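Local coordinates for extracellular solute-binding protein, family 1 (Bifidobacterium longum subsp. infantis, PDB 6FTH), which probably binds human milk oligosaccharides outside the cell and delivers them to an ABC transporter for uptake, at residues Thr233-Thr247 / Leu503-Asp515. Residues are numbered along the deposited sequence; the frame is centred on the assembly and turned at random.
Sequences TGFYAKNGVVKSFLT and LQENVKIWQKWYD
Val242 and Gln511 bring the two backbones to 5.2 Å between CA atoms, where strand 241-244 runs nearly antiparallel to helix 503-515 (152° between their N-to-C directions), the axes 7.6 Å apart. The carboxamide of Gln511 holds the start of strand 241-244 and the turn before it: OE1 accepts from Val242 N at 2.8 Å, with the donor above the carbonyl plane, and NE2 donates to Gly240 O at 3.1 Å, nearly straight. A bend at chi2 (80°) turns this amide back toward the hairpin, and NE2 also donates to Asp515 OD1. A lysine in place of Gln511 would probably leave Val242 N without its acceptor. Strands 235-238 and 241-244 form a beta-hairpin, closed by a type I' turn from Lys238 to Val241, that lies against the C-terminal helix of this extracellular solute-binding protein. Phe235 packs its ring against the helix: Trp510 CD1 sits over the centre of one face, the five-membered ring of Trp510 inclined at 41° to the Phe235 ring, while Val507 CG2 meets the ring edge 3.7 Å from Phe235 CE1. Val242 CG2 makes a CH-pi contact over the face of Tyr514. Leu503 CD2 and Thr247 CG2 meet tip to tip at 3.7 Å.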
ATOM      1  N   THR A 233     -10.644  -0.256  -6.334  1.00 13.46           N
ATOM      2  CA  THR A 233     -12.001   0.139  -6.680  1.00 12.84           C
ATOM      3  C   THR A 233     -12.675  -0.810  -7.657  1.00 13.18           C
ATOM      4  O   THR A 233     -13.805  -0.543  -8.081  1.00 15.61           O
ATOM      5  CB  THR A 233     -12.047   1.586  -7.198  1.00 16.34           C
ATOM      6  OG1 THR A 233     -11.337   1.725  -8.432  1.00 15.77           O
ATOM      7  CG2 THR A 233     -11.435   2.536  -6.167  1.00 18.24           C
ATOM      8  N   GLY A 234     -12.044  -1.930  -7.996  1.00 11.99           N
ATOM      9  CA  GLY A 234     -12.691  -2.982  -8.737  1.00 12.48           C
ATOM     10  C   GLY A 234     -12.259  -3.158 -10.182  1.00 13.10           C
ATOM     11  O   GLY A 234     -12.979  -3.819 -10.932  1.00 14.39           O
ATOM     12  N   PHE A 235     -11.115  -2.620 -10.581  1.00 11.64           N
ATOM     13  CA  PHE A 235     -10.666  -2.684 -11.974  1.00 12.51           C
ATOM     14  C   PHE A 235      -9.385  -3.489 -12.133  1.00 12.37           C
ATOM     15  O   PHE A 235      -8.580  -3.613 -11.203  1.00 11.52           O
ATOM     16  CB  PHE A 235     -10.495  -1.278 -12.554  1.00 11.40           C
ATOM     17  CG  PHE A 235     -11.755  -0.479 -12.455  1.00 11.70           C
ATOM     18  CD1 PHE A 235     -12.758  -0.633 -13.391  1.00 14.00           C
ATOM     19  CD2 PHE A 235     -12.003   0.302 -11.330  1.00 13.50           C
ATOM     20  CE1 PHE A 235     -13.966   0.034 -13.253  1.00 13.31           C
ATOM     21  CE2 PHE A 235     -13.204   0.972 -11.188  1.00 14.78           C
ATOM     22  CZ  PHE A 235     -14.185   0.843 -12.146  1.00 14.46           C
ATOM     23  N   TYR A 236      -9.221  -4.049 -13.334  1.00 11.71           N
ATOM     24  CA  TYR A 236      -8.027  -4.789 -13.686  1.00 10.78           C
ATOM     25  C   TYR A 236      -7.788  -4.637 -15.174  1.00 10.79           C
ATOM     26  O   TYR A 236      -8.598  -4.057 -15.895  1.00 11.18           O
ATOM     27  CB  TYR A 236      -8.126  -6.268 -13.334  1.00 11.54           C
ATOM     28  CG  TYR A 236      -9.070  -7.107 -14.154  1.00 11.02           C
ATOM     29  CD1 TYR A 236     -10.441  -7.078 -13.906  1.00 11.48           C
ATOM     30  CD2 TYR A 236      -8.587  -7.972 -15.126  1.00 12.86           C
ATOM     31  CE1 TYR A 236     -11.303  -7.860 -14.629  1.00 13.63           C
ATOM     32  CE2 TYR A 236      -9.441  -8.744 -15.866  1.00 11.93           C
ATOM     33  CZ  TYR A 236     -10.803  -8.701 -15.604  1.00 13.75           C
ATOM     34  OH  TYR A 236     -11.701  -9.480 -16.303  1.00 17.67           O
ATOM     35  N   ALA A 237      -6.654  -5.152 -15.623  1.00 10.70           N
ATOM     36  CA  ALA A 237      -6.337  -5.172 -17.045  1.00 10.66           C
ATOM     37  C   ALA A 237      -5.811  -6.546 -17.424  1.00 11.85           C
ATOM     38  O   ALA A 237      -5.171  -7.229 -16.623  1.00 11.19           O
ATOM     39  CB  ALA A 237      -5.298  -4.119 -17.429  1.00 11.96           C
ATOM     40  N   LYS A 238      -6.086  -6.942 -18.661  1.00 11.48           N
ATOM     41  CA  LYS A 238      -5.486  -8.145 -19.219  1.00 12.89           C
ATOM     42  C   LYS A 238      -5.330  -7.919 -20.712  1.00 13.14           C
ATOM     43  O   LYS A 238      -6.271  -7.466 -21.363  1.00 12.11           O
ATOM     44  CB  LYS A 238      -6.391  -9.359 -18.967  1.00 17.67           C
ATOM     45  CG  LYS A 238      -5.677 -10.595 -18.516  1.00 26.81           C
ATOM     46  CD  LYS A 238      -6.616 -11.795 -18.472  1.00 20.35           C
ATOM     47  CE  LYS A 238      -7.081 -12.098 -17.061  1.00 18.83           C
ATOM     48  NZ  LYS A 238      -7.721 -13.447 -17.033  1.00 21.42           N
ATOM     49  N   ASN A 239      -4.139  -8.195 -21.241  1.00 10.83           N
ATOM     50  CA  ASN A 239      -3.892  -8.036 -22.676  1.00 12.46           C
ATOM     51  C   ASN A 239      -4.189  -6.618 -23.142  1.00 12.73           C
ATOM     52  O   ASN A 239      -4.629  -6.407 -24.274  1.00 14.06           O
ATOM     53  CB  ASN A 239      -4.737  -9.012 -23.501  1.00 13.87           C
ATOM     54  CG  ASN A 239      -4.689 -10.409 -22.976  1.00 13.80           C
ATOM     55  OD1 ASN A 239      -5.717 -10.980 -22.571  1.00 19.97           O
ATOM     56  ND2 ASN A 239      -3.513 -10.964 -22.960  1.00 14.22           N
ATOM     57  N   GLY A 240      -3.952  -5.620 -22.294  1.00 10.81           N
ATOM     58  CA  GLY A 240      -4.163  -4.219 -22.641  1.00 12.29           C
ATOM     59  C   GLY A 240      -5.605  -3.757 -22.608  1.00 10.54           C
ATOM     60  O   GLY A 240      -5.893  -2.636 -23.050  1.00 12.17           O
ATOM     61  N   VAL A 241      -6.504  -4.587 -22.085  1.00 10.53           N
ATOM     62  CA  VAL A 241      -7.937  -4.308 -22.027  1.00  9.99           C
ATOM     63  C   VAL A 241      -8.315  -4.163 -20.561  1.00 11.01           C
ATOM     64  O   VAL A 241      -8.080  -5.080 -19.758  1.00 11.33           O
ATOM     65  CB  VAL A 241      -8.755  -5.421 -22.698  1.00 12.37           C
ATOM     66  CG1 VAL A 241     -10.239  -5.105 -22.676  1.00 12.53           C
ATOM     67  CG2 VAL A 241      -8.262  -5.676 -24.136  1.00 12.93           C
ATOM     68  N   VAL A 242      -8.912  -3.027 -20.216  1.00 11.13           N
ATOM     69  CA  VAL A 242      -9.367  -2.769 -18.855  1.00 11.19           C
ATOM     70  C   VAL A 242     -10.774  -3.312 -18.679  1.00 10.87           C
ATOM     71  O   VAL A 242     -11.646  -3.119 -19.547  1.00 12.21           O
ATOM     72  CB  VAL A 242      -9.313  -1.263 -18.564  1.00 10.94           C
ATOM     73  CG1 VAL A 242     -10.008  -0.979 -17.238  1.00 12.83           C
ATOM     74  CG2 VAL A 242      -7.856  -0.778 -18.525  1.00 13.40           C
ATOM     75  N   LYS A 243     -11.007  -3.972 -17.547  1.00 10.26           N
ATOM     76  CA  LYS A 243     -12.306  -4.500 -17.178  1.00  9.92           C
ATOM     77  C   LYS A 243     -12.542  -4.251 -15.693  1.00 11.28           C
ATOM     78  O   LYS A 243     -11.630  -3.900 -14.945  1.00 12.19           O
ATOM     79  CB  LYS A 243     -12.418  -5.983 -17.531  1.00 15.14           C
ATOM     80  CG  LYS A 243     -12.191  -6.237 -19.024  1.00 16.79           C
ATOM     81  CD  LYS A 243     -12.168  -7.688 -19.342  1.00 29.26           C
ATOM     82  CE  LYS A 243     -12.071  -7.892 -20.849  1.00 31.99           C
ATOM     83  NZ  LYS A 243     -12.157  -9.348 -21.183  1.00 40.22           N
ATOM     84  N   SER A 244     -13.789  -4.432 -15.271  1.00 12.74           N
ATOM     85  CA  SER A 244     -14.092  -4.502 -13.848  1.00 11.95           C
ATOM     86  C   SER A 244     -14.259  -5.946 -13.421  1.00 12.36           C
ATOM     87  O   SER A 244     -14.972  -6.715 -14.061  1.00 12.71           O
ATOM     88  CB  SER A 244     -15.366  -3.738 -13.494  1.00 12.66           C
ATOM     89  OG  SER A 244     -15.662  -3.875 -12.095  1.00 13.35           O
ATOM     90  N   PHE A 245     -13.615  -6.313 -12.315  1.00 11.36           N
ATOM     91  CA  PHE A 245     -13.851  -7.647 -11.805  1.00 10.66           C
ATOM     92  C   PHE A 245     -15.133  -7.748 -10.992  1.00 13.18           C
ATOM     93  O   PHE A 245     -15.535  -8.862 -10.659  1.00 13.04           O
ATOM     94  CB  PHE A 245     -12.645  -8.210 -11.034  1.00 11.93           C
ATOM     95  CG  PHE A 245     -12.201  -7.400  -9.826  1.00 12.34           C
ATOM     96  CD1 PHE A 245     -12.932  -7.391  -8.642  1.00 13.21           C
ATOM     97  CD2 PHE A 245     -10.983  -6.748  -9.854  1.00 13.58           C
ATOM     98  CE1 PHE A 245     -12.483  -6.686  -7.540  1.00 12.48           C
ATOM     99  CE2 PHE A 245     -10.523  -6.022  -8.752  1.00 13.36           C
ATOM    100  CZ  PHE A 245     -11.267  -6.017  -7.581  1.00 13.60           C
ATOM    101  N   LEU A 246     -15.801  -6.629 -10.719  1.00 11.64           N
ATOM    102  CA  LEU A 246     -16.966  -6.645  -9.843  1.00 12.48           C
ATOM    103  C   LEU A 246     -18.108  -7.448 -10.429  1.00 13.95           C
ATOM    104  O   LEU A 246     -18.965  -7.912  -9.676  1.00 14.60           O
ATOM    105  CB  LEU A 246     -17.438  -5.216  -9.582  1.00 13.46           C
ATOM    106  CG  LEU A 246     -16.461  -4.319  -8.834  1.00 11.69           C
ATOM    107  CD1 LEU A 246     -17.028  -2.903  -8.727  1.00 14.88           C
ATOM    108  CD2 LEU A 246     -16.147  -4.859  -7.444  1.00 14.50           C
ATOM    109  N   THR A 247     -18.146  -7.619 -11.752  1.00 14.50           N
ATOM    110  CA  THR A 247     -19.184  -8.384 -12.436  1.00 13.44           C
ATOM    111  C   THR A 247     -18.618  -9.610 -13.145  1.00 16.30           C
ATOM    112  O   THR A 247     -19.266 -10.175 -14.036  1.00 16.73           O
ATOM    113  CB  THR A 247     -19.944  -7.493 -13.433  1.00 17.01           C
ATOM    114  OG1 THR A 247     -19.017  -6.957 -14.381  1.00 17.94           O
ATOM    115  CG2 THR A 247     -20.637  -6.363 -12.722  1.00 18.59           C
ATOM    116  N   LEU A 503     -21.051   1.687 -13.673  1.00 12.99           N
ATOM    117  CA  LEU A 503     -19.849   0.848 -13.734  1.00 12.66           C
ATOM    118  C   LEU A 503     -19.214   0.861 -15.118  1.00 13.45           C
ATOM    119  O   LEU A 503     -17.986   0.961 -15.232  1.00 12.86           O
ATOM    120  CB  LEU A 503     -20.161  -0.582 -13.307  1.00 12.77           C
ATOM    121  CG  LEU A 503     -18.964  -1.533 -13.306  1.00 12.10           C
ATOM    122  CD1 LEU A 503     -17.935  -1.030 -12.353  1.00 14.58           C
ATOM    123  CD2 LEU A 503     -19.382  -2.933 -12.913  1.00 15.65           C
ATOM    124  N   GLN A 504     -20.021   0.744 -16.175  1.00 12.55           N
ATOM    125  CA  GLN A 504     -19.440   0.641 -17.517  1.00 14.37           C
ATOM    126  C   GLN A 504     -18.853   1.966 -17.983  1.00 13.43           C
ATOM    127  O   GLN A 504     -17.892   1.971 -18.769  1.00 12.72           O
ATOM    128  CB  GLN A 504     -20.454   0.112 -18.522  1.00 13.96           C
ATOM    129  CG  GLN A 504     -20.988  -1.240 -18.205  1.00 18.08           C
ATOM    130  CD  GLN A 504     -19.889  -2.218 -17.947  1.00 19.48           C
ATOM    131  OE1 GLN A 504     -18.906  -2.272 -18.686  1.00 20.67           O
ATOM    132  NE2 GLN A 504     -20.015  -2.970 -16.865  1.00 23.75           N
ATOM    133  N   GLU A 505     -19.384   3.098 -17.502  1.00 12.25           N
ATOM    134  CA  GLU A 505     -18.734   4.378 -17.724  1.00 11.55           C
ATOM    135  C   GLU A 505     -17.363   4.391 -17.063  1.00 12.84           C
ATOM    136  O   GLU A 505     -16.373   4.857 -17.641  1.00 12.84           O
ATOM    137  CB  GLU A 505     -19.605   5.511 -17.164  1.00 13.78           C
ATOM    138  CG  GLU A 505     -18.979   6.903 -17.313  1.00 14.40           C
ATOM    139  CD  GLU A 505     -19.869   8.025 -16.772  1.00 18.83           C
ATOM    140  OE1 GLU A 505     -20.634   7.775 -15.798  1.00 16.60           O
ATOM    141  OE2 GLU A 505     -19.786   9.151 -17.323  1.00 20.73           O
ATOM    142  N   ASN A 506     -17.290   3.881 -15.834  1.00 12.04           N
ATOM    143  CA  ASN A 506     -16.016   3.843 -15.130  1.00 12.74           C
ATOM    144  C   ASN A 506     -15.008   2.953 -15.858  1.00 11.12           C
ATOM    145  O   ASN A 506     -13.828   3.297 -15.956  1.00 11.45           O
ATOM    146  CB  ASN A 506     -16.235   3.342 -13.692  1.00 12.59           C
ATOM    147  CG  ASN A 506     -16.785   4.402 -12.764  1.00 16.94           C
ATOM    148  OD1 ASN A 506     -17.289   5.419 -13.195  1.00 14.39           O
ATOM    149  ND2 ASN A 506     -16.634   4.175 -11.463  1.00 18.57           N
ATOM    150  N   VAL A 507     -15.449   1.788 -16.359  1.00 11.07           N
ATOM    151  CA  VAL A 507     -14.545   0.937 -17.134  1.00 10.81           C
ATOM    152  C   VAL A 507     -13.970   1.703 -18.319  1.00 11.28           C
ATOM    153  O   VAL A 507     -12.758   1.677 -18.573  1.00 10.88           O
ATOM    154  CB  VAL A 507     -15.263  -0.350 -17.580  1.00 10.67           C
ATOM    155  CG1 VAL A 507     -14.382  -1.103 -18.541  1.00 12.31           C
ATOM    156  CG2 VAL A 507     -15.617  -1.211 -16.375  1.00 13.86           C
ATOM    157  N   LYS A 508     -14.834   2.394 -19.062  1.00 11.11           N
ATOM    158  CA  LYS A 508     -14.376   3.113 -20.240  1.00 10.68           C
ATOM    159  C   LYS A 508     -13.427   4.257 -19.875  1.00 11.31           C
ATOM    160  O   LYS A 508     -12.454   4.514 -20.598  1.00 11.75           O
ATOM    161  CB  LYS A 508     -15.599   3.595 -21.018  1.00 13.57           C
ATOM    162  CG  LYS A 508     -15.298   4.291 -22.335  1.00 16.19           C
ATOM    163  CD  LYS A 508     -16.484   4.222 -23.362  1.00 16.40           C
ATOM    164  CE  LYS A 508     -17.740   4.725 -22.757  1.00 14.21           C
ATOM    165  NZ  LYS A 508     -18.775   4.863 -23.798  1.00 12.41           N
ATOM    166  N   ILE A 509     -13.694   4.966 -18.758  1.00 13.15           N
ATOM    167  CA  ILE A 509     -12.792   6.014 -18.289  1.00 13.41           C
ATOM    168  C   ILE A 509     -11.416   5.445 -17.967  1.00 11.58           C
ATOM    169  O   ILE A 509     -10.389   5.986 -18.398  1.00 12.32           O
ATOM    170  CB  ILE A 509     -13.404   6.740 -17.075  1.00 14.12           C
ATOM    171  CG1 ILE A 509     -14.566   7.618 -17.550  1.00 13.55           C
ATOM    172  CG2 ILE A 509     -12.349   7.553 -16.343  1.00 16.92           C
ATOM    173  CD1 ILE A 509     -15.403   8.225 -16.401  1.00 16.68           C
ATOM    174  N   TRP A 510     -11.374   4.311 -17.251  1.00 10.63           N
ATOM    175  CA  TRP A 510     -10.084   3.720 -16.921  1.00 11.63           C
ATOM    176  C   TRP A 510      -9.383   3.219 -18.175  1.00 11.79           C
ATOM    177  O   TRP A 510      -8.163   3.357 -18.299  1.00 11.96           O
ATOM    178  CB  TRP A 510     -10.231   2.602 -15.884  1.00 11.51           C
ATOM    179  CG  TRP A 510     -10.249   3.131 -14.489  1.00 11.56           C
ATOM    180  CD1 TRP A 510     -11.293   3.106 -13.616  1.00 12.13           C
ATOM    181  CD2 TRP A 510      -9.149   3.754 -13.798  1.00 12.58           C
ATOM    182  NE1 TRP A 510     -10.909   3.685 -12.420  1.00 12.67           N
ATOM    183  CE2 TRP A 510      -9.610   4.100 -12.519  1.00 11.65           C
ATOM    184  CE3 TRP A 510      -7.836   4.070 -14.148  1.00 13.23           C
ATOM    185  CZ2 TRP A 510      -8.799   4.727 -11.569  1.00 14.79           C
ATOM    186  CZ3 TRP A 510      -7.026   4.706 -13.204  1.00 16.10           C
ATOM    187  CH2 TRP A 510      -7.517   5.027 -11.933  1.00 17.50           C
ATOM    188  N   GLN A 511     -10.127   2.638 -19.122  1.00 10.50           N
ATOM    189  CA  GLN A 511      -9.487   2.222 -20.368  1.00  9.88           C
ATOM    190  C   GLN A 511      -8.850   3.408 -21.074  1.00 13.95           C
ATOM    191  O   GLN A 511      -7.741   3.304 -21.612  1.00 12.36           O
ATOM    192  CB  GLN A 511     -10.484   1.550 -21.302  1.00 11.01           C
ATOM    193  CG  GLN A 511      -9.872   1.095 -22.623  1.00 11.14           C
ATOM    194  CD  GLN A 511      -9.106  -0.218 -22.504  1.00 12.00           C
ATOM    195  OE1 GLN A 511      -9.702  -1.272 -22.261  1.00 12.09           O
ATOM    196  NE2 GLN A 511      -7.794  -0.162 -22.719  1.00 12.69           N
ATOM    197  N   LYS A 512      -9.557   4.531 -21.127  1.00 12.81           N
ATOM    198  CA  LYS A 512      -9.040   5.709 -21.817  1.00 11.81           C
ATOM    199  C   LYS A 512      -7.730   6.176 -21.205  1.00 13.90           C
ATOM    200  O   LYS A 512      -6.753   6.416 -21.917  1.00 15.11           O
ATOM    201  CB  LYS A 512     -10.076   6.830 -21.761  1.00 12.46           C
ATOM    202  CG  LYS A 512      -9.603   8.114 -22.433  1.00 14.00           C
ATOM    203  CD  LYS A 512     -10.652   9.182 -22.422  1.00 13.97           C
ATOM    204  CE  LYS A 512     -10.847   9.725 -21.045  1.00 12.86           C
ATOM    205  NZ  LYS A 512     -11.815  10.877 -20.989  1.00 14.79           N
ATOM    206  N   TRP A 513      -7.694   6.347 -19.889  1.00 13.45           N
ATOM    207  CA  TRP A 513      -6.470   6.859 -19.269  1.00 14.22           C
ATOM    208  C   TRP A 513      -5.362   5.817 -19.296  1.00 15.46           C
ATOM    209  O   TRP A 513      -4.188   6.149 -19.494  1.00 15.59           O
ATOM    210  CB  TRP A 513      -6.755   7.334 -17.855  1.00 12.66           C
ATOM    211  CG  TRP A 513      -7.564   8.588 -17.886  1.00 13.52           C
ATOM    212  CD1 TRP A 513      -8.895   8.714 -17.618  1.00 13.13           C
ATOM    213  CD2 TRP A 513      -7.118   9.872 -18.331  1.00 17.37           C
ATOM    214  NE1 TRP A 513      -9.307  10.015 -17.848  1.00 14.86           N
ATOM    215  CE2 TRP A 513      -8.235  10.736 -18.299  1.00 16.43           C
ATOM    216  CE3 TRP A 513      -5.885  10.376 -18.762  1.00 22.58           C
ATOM    217  CZ2 TRP A 513      -8.142  12.089 -18.639  1.00 19.76           C
ATOM    218  CZ3 TRP A 513      -5.797  11.722 -19.108  1.00 26.93           C
ATOM    219  CH2 TRP A 513      -6.924  12.560 -19.046  1.00 19.28           C
ATOM    220  N   TYR A 514      -5.720   4.545 -19.121  1.00 12.23           N
ATOM    221  CA  TYR A 514      -4.731   3.491 -19.300  1.00 13.79           C
ATOM    222  C   TYR A 514      -4.085   3.583 -20.680  1.00 14.45           C
ATOM    223  O   TYR A 514      -2.859   3.487 -20.819  1.00 15.96           O
ATOM    224  CB  TYR A 514      -5.424   2.156 -19.092  1.00 12.20           C
ATOM    225  CG  TYR A 514      -4.607   0.954 -19.428  1.00 12.30           C
ATOM    226  CD1 TYR A 514      -3.745   0.370 -18.492  1.00 13.37           C
ATOM    227  CD2 TYR A 514      -4.718   0.370 -20.669  1.00 13.38           C
ATOM    228  CE1 TYR A 514      -2.996  -0.764 -18.807  1.00 13.09           C
ATOM    229  CE2 TYR A 514      -3.992  -0.760 -20.989  1.00 13.26           C
ATOM    230  CZ  TYR A 514      -3.128  -1.333 -20.054  1.00 13.59           C
ATOM    231  OH  TYR A 514      -2.401  -2.464 -20.409  1.00 13.78           O
ATOM    232  N   ASP A 515      -4.895   3.771 -21.713  1.00 13.41           N
ATOM    233  CA  ASP A 515      -4.364   3.884 -23.074  1.00 13.21           C
ATOM    234  C   ASP A 515      -3.474   5.119 -23.220  1.00 16.73           C
ATOM    235  O   ASP A 515      -2.381   5.043 -23.787  1.00 18.35           O
ATOM    236  CB  ASP A 515      -5.517   3.927 -24.081  1.00 15.52           C
ATOM    237  CG  ASP A 515      -6.226   2.606 -24.229  1.00 15.66           C
ATOM    238  OD1 ASP A 515      -5.704   1.572 -23.765  1.00 14.63           O
ATOM    239  OD2 ASP A 515      -7.319   2.596 -24.820  1.00 17.11           O
TER
HETATM  240  O   HOH W   1     -11.908   4.049  -9.775  1.00 17.64           O
HETATM  241  O   HOH W   2     -12.335  -1.812 -21.908  1.00 17.85           O
HETATM  242  O   HOH W   3     -18.069  -4.735 -15.793  1.00 28.84           O